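Local coordinates for prohead core protein protease (Enterobacteria phage T4, PDB 5JBL) that is a serine protease of the inner prohead core that, once activated by self-cleavage, processes prohead proteins and so makes space for the phage DNA, at residues I62-E67 against E120-K125. The protein carries 3 engineered substitutions. Residues are numbered along the deposited sequence; the frame is centred on the assembly and turned at random.
Engineered in segment 62-67: L64 (natural residue Met).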
ATOM      1  N   ILE C  62       8.885 -26.175 -15.902  1.00 20.15           N
ATOM      2  CA  ILE C  62       8.654 -27.170 -14.861  1.00 20.95           C
ATOM      3  C   ILE C  62       8.072 -26.494 -13.631  1.00 24.00           C
ATOM      4  O   ILE C  62       8.681 -25.584 -13.049  1.00 19.39           O
ATOM      5  CB  ILE C  62       9.949 -27.917 -14.524  1.00 19.59           C
ATOM      6  CG1 ILE C  62      10.358 -28.793 -15.712  1.00 26.61           C
ATOM      7  CG2 ILE C  62       9.782 -28.733 -13.244  1.00 24.27           C
ATOM      8  CD1 ILE C  62      11.715 -29.446 -15.558  1.00 30.31           C
ATOM      9  N   PHE C  63       6.888 -26.942 -13.219  1.00 13.91           N
ATOM     10  CA  PHE C  63       6.268 -26.410 -12.014  1.00 16.73           C
ATOM     11  C   PHE C  63       6.334 -27.363 -10.828  1.00 16.32           C
ATOM     12  O   PHE C  63       6.308 -26.899  -9.693  1.00 19.12           O
ATOM     13  CB  PHE C  63       4.797 -26.056 -12.272  1.00 21.52           C
ATOM     14  CG  PHE C  63       4.579 -24.808 -13.115  1.00 20.84           C
ATOM     15  CD1 PHE C  63       5.630 -23.978 -13.465  1.00 22.80           C
ATOM     16  CD2 PHE C  63       3.301 -24.484 -13.556  1.00 21.04           C
ATOM     17  CE1 PHE C  63       5.417 -22.829 -14.240  1.00 18.42           C
ATOM     18  CE2 PHE C  63       3.071 -23.349 -14.318  1.00 22.30           C
ATOM     19  CZ  PHE C  63       4.135 -22.511 -14.662  1.00 24.14           C
ATOM     20  N   LEU C  64       6.384 -28.672 -11.065  1.00 21.06           N
ATOM     21  CA  LEU C  64       6.521 -29.679 -10.019  1.00 23.76           C
ATOM     22  C   LEU C  64       7.239 -30.887 -10.607  1.00 22.21           C
ATOM     23  O   LEU C  64       7.259 -31.089 -11.826  1.00 23.05           O
ATOM     24  CB  LEU C  64       5.161 -30.120  -9.445  1.00 26.73           C
ATOM     25  CG  LEU C  64       4.246 -29.071  -8.805  1.00 31.54           C
ATOM     26  CD1 LEU C  64       3.281 -28.519  -9.845  1.00 27.65           C
ATOM     27  CD2 LEU C  64       3.497 -29.640  -7.619  1.00 31.96           C
ATOM     28  N   GLN C  65       7.816 -31.703  -9.732  1.00 24.50           N
ATOM     29  CA  GLN C  65       8.559 -32.882 -10.161  1.00 17.52           C
ATOM     30  C   GLN C  65       8.237 -34.076  -9.283  1.00 23.94           C
ATOM     31  O   GLN C  65       8.261 -33.963  -8.055  1.00 23.32           O
ATOM     32  CB  GLN C  65      10.057 -32.634 -10.116  1.00 21.40           C
ATOM     33  CG  GLN C  65      10.516 -31.562 -11.060  1.00 31.31           C
ATOM     34  CD  GLN C  65      12.006 -31.396 -11.018  1.00 34.25           C
ATOM     35  OE1 GLN C  65      12.536 -30.736 -10.127  1.00 37.00           O
ATOM     36  NE2 GLN C  65      12.701 -32.031 -11.956  1.00 40.63           N
ATOM     37  N   ALA C  66       7.980 -35.221  -9.919  1.00 19.51           N
ATOM     38  CA  ALA C  66       7.761 -36.492  -9.249  1.00 27.04           C
ATOM     39  C   ALA C  66       9.045 -37.309  -9.239  1.00 28.28           C
ATOM     40  O   ALA C  66       9.939 -37.116 -10.069  1.00 31.30           O
ATOM     41  CB  ALA C  66       6.658 -37.297  -9.951  1.00 28.73           C
ATOM     42  N   GLU C  67       9.126 -38.217  -8.267  1.00 23.30           N
ATOM     43  CA  GLU C  67      10.136 -39.280  -8.231  1.00 30.04           C
ATOM     44  C   GLU C  67      11.553 -38.728  -8.126  1.00 31.23           C
ATOM     45  O   GLU C  67      12.509 -39.367  -8.563  1.00 37.15           O
ATOM     46  CB  GLU C  67      10.014 -40.195  -9.452  1.00 30.63           C
ATOM     47  CG  GLU C  67       8.682 -40.911  -9.568  1.00 44.74           C
ATOM     48  CD  GLU C  67       8.477 -41.962  -8.487  1.00 49.11           C
ATOM     49  OE1 GLU C  67       9.478 -42.434  -7.900  1.00 52.55           O
ATOM     50  OE2 GLU C  67       7.307 -42.325  -8.233  1.00 47.38           O
ATOM     51  N   GLU C 120      -2.779 -21.292 -16.536  1.00 16.33           N
ATOM     52  CA  GLU C 120      -3.687 -21.552 -17.648  1.00 17.40           C
ATOM     53  C   GLU C 120      -3.681 -23.000 -18.110  1.00 18.80           C
ATOM     54  O   GLU C 120      -4.666 -23.443 -18.707  1.00 21.59           O
ATOM     55  CB  GLU C 120      -3.335 -20.675 -18.863  1.00 21.25           C
ATOM     56  CG  GLU C 120      -3.250 -19.212 -18.525  1.00 27.67           C
ATOM     57  CD  GLU C 120      -3.282 -18.332 -19.759  1.00 33.47           C
ATOM     58  OE1 GLU C 120      -2.844 -18.785 -20.838  1.00 36.77           O
ATOM     59  OE2 GLU C 120      -3.752 -17.185 -19.640  1.00 29.44           O
ATOM     60  N   ASP C 121      -2.607 -23.738 -17.863  1.00 16.37           N
ATOM     61  CA  ASP C 121      -2.532 -25.106 -18.364  1.00 19.91           C
ATOM     62  C   ASP C 121      -1.405 -25.812 -17.638  1.00 16.53           C
ATOM     63  O   ASP C 121      -0.427 -25.184 -17.216  1.00 21.04           O
ATOM     64  CB  ASP C 121      -2.298 -25.146 -19.882  1.00 33.25           C
ATOM     65  CG  ASP C 121      -2.740 -26.467 -20.517  1.00 47.84           C
ATOM     66  OD1 ASP C 121      -2.731 -26.563 -21.763  1.00 54.68           O
ATOM     67  OD2 ASP C 121      -3.091 -27.411 -19.776  1.00 46.35           O
ATOM     68  N   MET C 122      -1.571 -27.109 -17.456  1.00 19.85           N
ATOM     69  CA  MET C 122      -0.534 -27.948 -16.869  1.00 20.76           C
ATOM     70  C   MET C 122      -0.520 -29.251 -17.636  1.00 27.31           C
ATOM     71  O   MET C 122      -1.560 -29.697 -18.114  1.00 24.94           O
ATOM     72  CB  MET C 122      -0.744 -28.228 -15.366  1.00 21.65           C
ATOM     73  CG  MET C 122      -0.608 -26.999 -14.484  1.00 27.90           C
ATOM     74  SD  MET C 122      -0.962 -27.301 -12.742  1.00 34.54           S
ATOM     75  CE  MET C 122       0.528 -28.121 -12.224  1.00 39.66           C
ATOM     76  N   TRP C 123       0.663 -29.845 -17.776  1.00 22.17           N
ATOM     77  CA  TRP C 123       0.755 -31.108 -18.495  1.00 27.06           C
ATOM     78  C   TRP C 123       1.986 -31.856 -18.008  1.00 25.83           C
ATOM     79  O   TRP C 123       2.872 -31.276 -17.376  1.00 27.63           O
ATOM     80  CB  TRP C 123       0.786 -30.884 -20.018  1.00 30.09           C
ATOM     81  CG  TRP C 123       1.965 -30.079 -20.532  1.00 29.61           C
ATOM     82  CD1 TRP C 123       3.116 -30.573 -21.074  1.00 26.44           C
ATOM     83  CD2 TRP C 123       2.083 -28.648 -20.580  1.00 25.31           C
ATOM     84  NE1 TRP C 123       3.949 -29.542 -21.438  1.00 26.75           N
ATOM     85  CE2 TRP C 123       3.342 -28.351 -21.144  1.00 24.57           C
ATOM     86  CE3 TRP C 123       1.251 -27.592 -20.196  1.00 27.74           C
ATOM     87  CZ2 TRP C 123       3.789 -27.045 -21.336  1.00 25.76           C
ATOM     88  CZ3 TRP C 123       1.701 -26.290 -20.370  1.00 27.78           C
ATOM     89  CH2 TRP C 123       2.960 -26.027 -20.933  1.00 28.10           C
ATOM     90  N   TRP C 124       2.006 -33.161 -18.268  1.00 27.55           N
ATOM     91  CA  TRP C 124       3.104 -34.029 -17.854  1.00 28.29           C
ATOM     92  C   TRP C 124       4.100 -34.241 -18.993  1.00 29.86           C
ATOM     93  O   TRP C 124       3.723 -34.332 -20.162  1.00 28.43           O
ATOM     94  CB  TRP C 124       2.585 -35.387 -17.366  1.00 32.76           C
ATOM     95  CG  TRP C 124       1.972 -35.376 -15.981  1.00 34.38           C
ATOM     96  CD1 TRP C 124       0.666 -35.130 -15.667  1.00 32.71           C
ATOM     97  CD2 TRP C 124       2.639 -35.643 -14.727  1.00 30.89           C
ATOM     98  NE1 TRP C 124       0.473 -35.222 -14.301  1.00 28.83           N
ATOM     99  CE2 TRP C 124       1.668 -35.531 -13.702  1.00 22.39           C
ATOM    100  CE3 TRP C 124       3.959 -35.947 -14.374  1.00 25.33           C
ATOM    101  CZ2 TRP C 124       1.972 -35.720 -12.356  1.00 24.46           C
ATOM    102  CZ3 TRP C 124       4.259 -36.146 -13.031  1.00 26.66           C
ATOM    103  CH2 TRP C 124       3.270 -36.031 -12.037  1.00 22.60           C
ATOM    104  N   LYS C 125       5.377 -34.315 -18.643  1.00 33.23           N
ATOM    105  CA  LYS C 125       6.428 -34.698 -19.584  1.00 36.60           C
ATOM    106  C   LYS C 125       7.382 -35.594 -18.795  1.00 38.28           C
ATOM    107  O   LYS C 125       8.244 -35.098 -18.063  1.00 31.16           O
ATOM    108  CB  LYS C 125       7.127 -33.473 -20.164  1.00 44.56           C
ATOM    109  CG  LYS C 125       8.428 -33.758 -20.904  1.00 53.69           C
ATOM    110  CD  LYS C 125       8.199 -34.049 -22.372  1.00 62.71           C
ATOM    111  CE  LYS C 125       7.770 -32.797 -23.122  1.00 66.39           C
ATOM    112  NZ  LYS C 125       7.618 -33.063 -24.576  1.00 66.81           N
TER
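The contact between L64 and M122, extended by A66 against W124, is apolar and side chain to side chain. L64 and M122 join 53-65 and 115-125, second neighbours in the antiparallel sheet, while A66, just past the end of strand 53-65, carries the contact on to W124. No hydrogen bond links 62-67 to 120-125, and the buried surface is modest, 161 Å². The strand between them is 128-135, which pairs with both: F63 and L64 bond through the backbone to V129, which they face together in a classic beta bulge, and A66 bonds to N127 just before that strand. L64 and A66, two residues apart, both point their CB toward 120-125, and M122 and W124 are likewise two apart, so the pairs lie on one face of the sheet. In the first, L64 CD1 lies 3.7 Å from M122 CE; L64 is an engineered leucine where the natural residue is methionine. M122 extends from its backbone with chi2 near 176° and then bends at chi3 (77°), which brings CE up to the leucine branch, and the two side chains run past each other at a slant. In the second, A66 CB approaches the six-membered ring of W124 at its edge, near the ring plane, 4.1 Å from CZ3. Helix 78-93 packs over the same face, Y88 touching M122 while L81, E82 and V85 touch W124. L64 also touches W30 and L182, and its side chain lies about 6 Å from that of E28, at an inferred autolysis site.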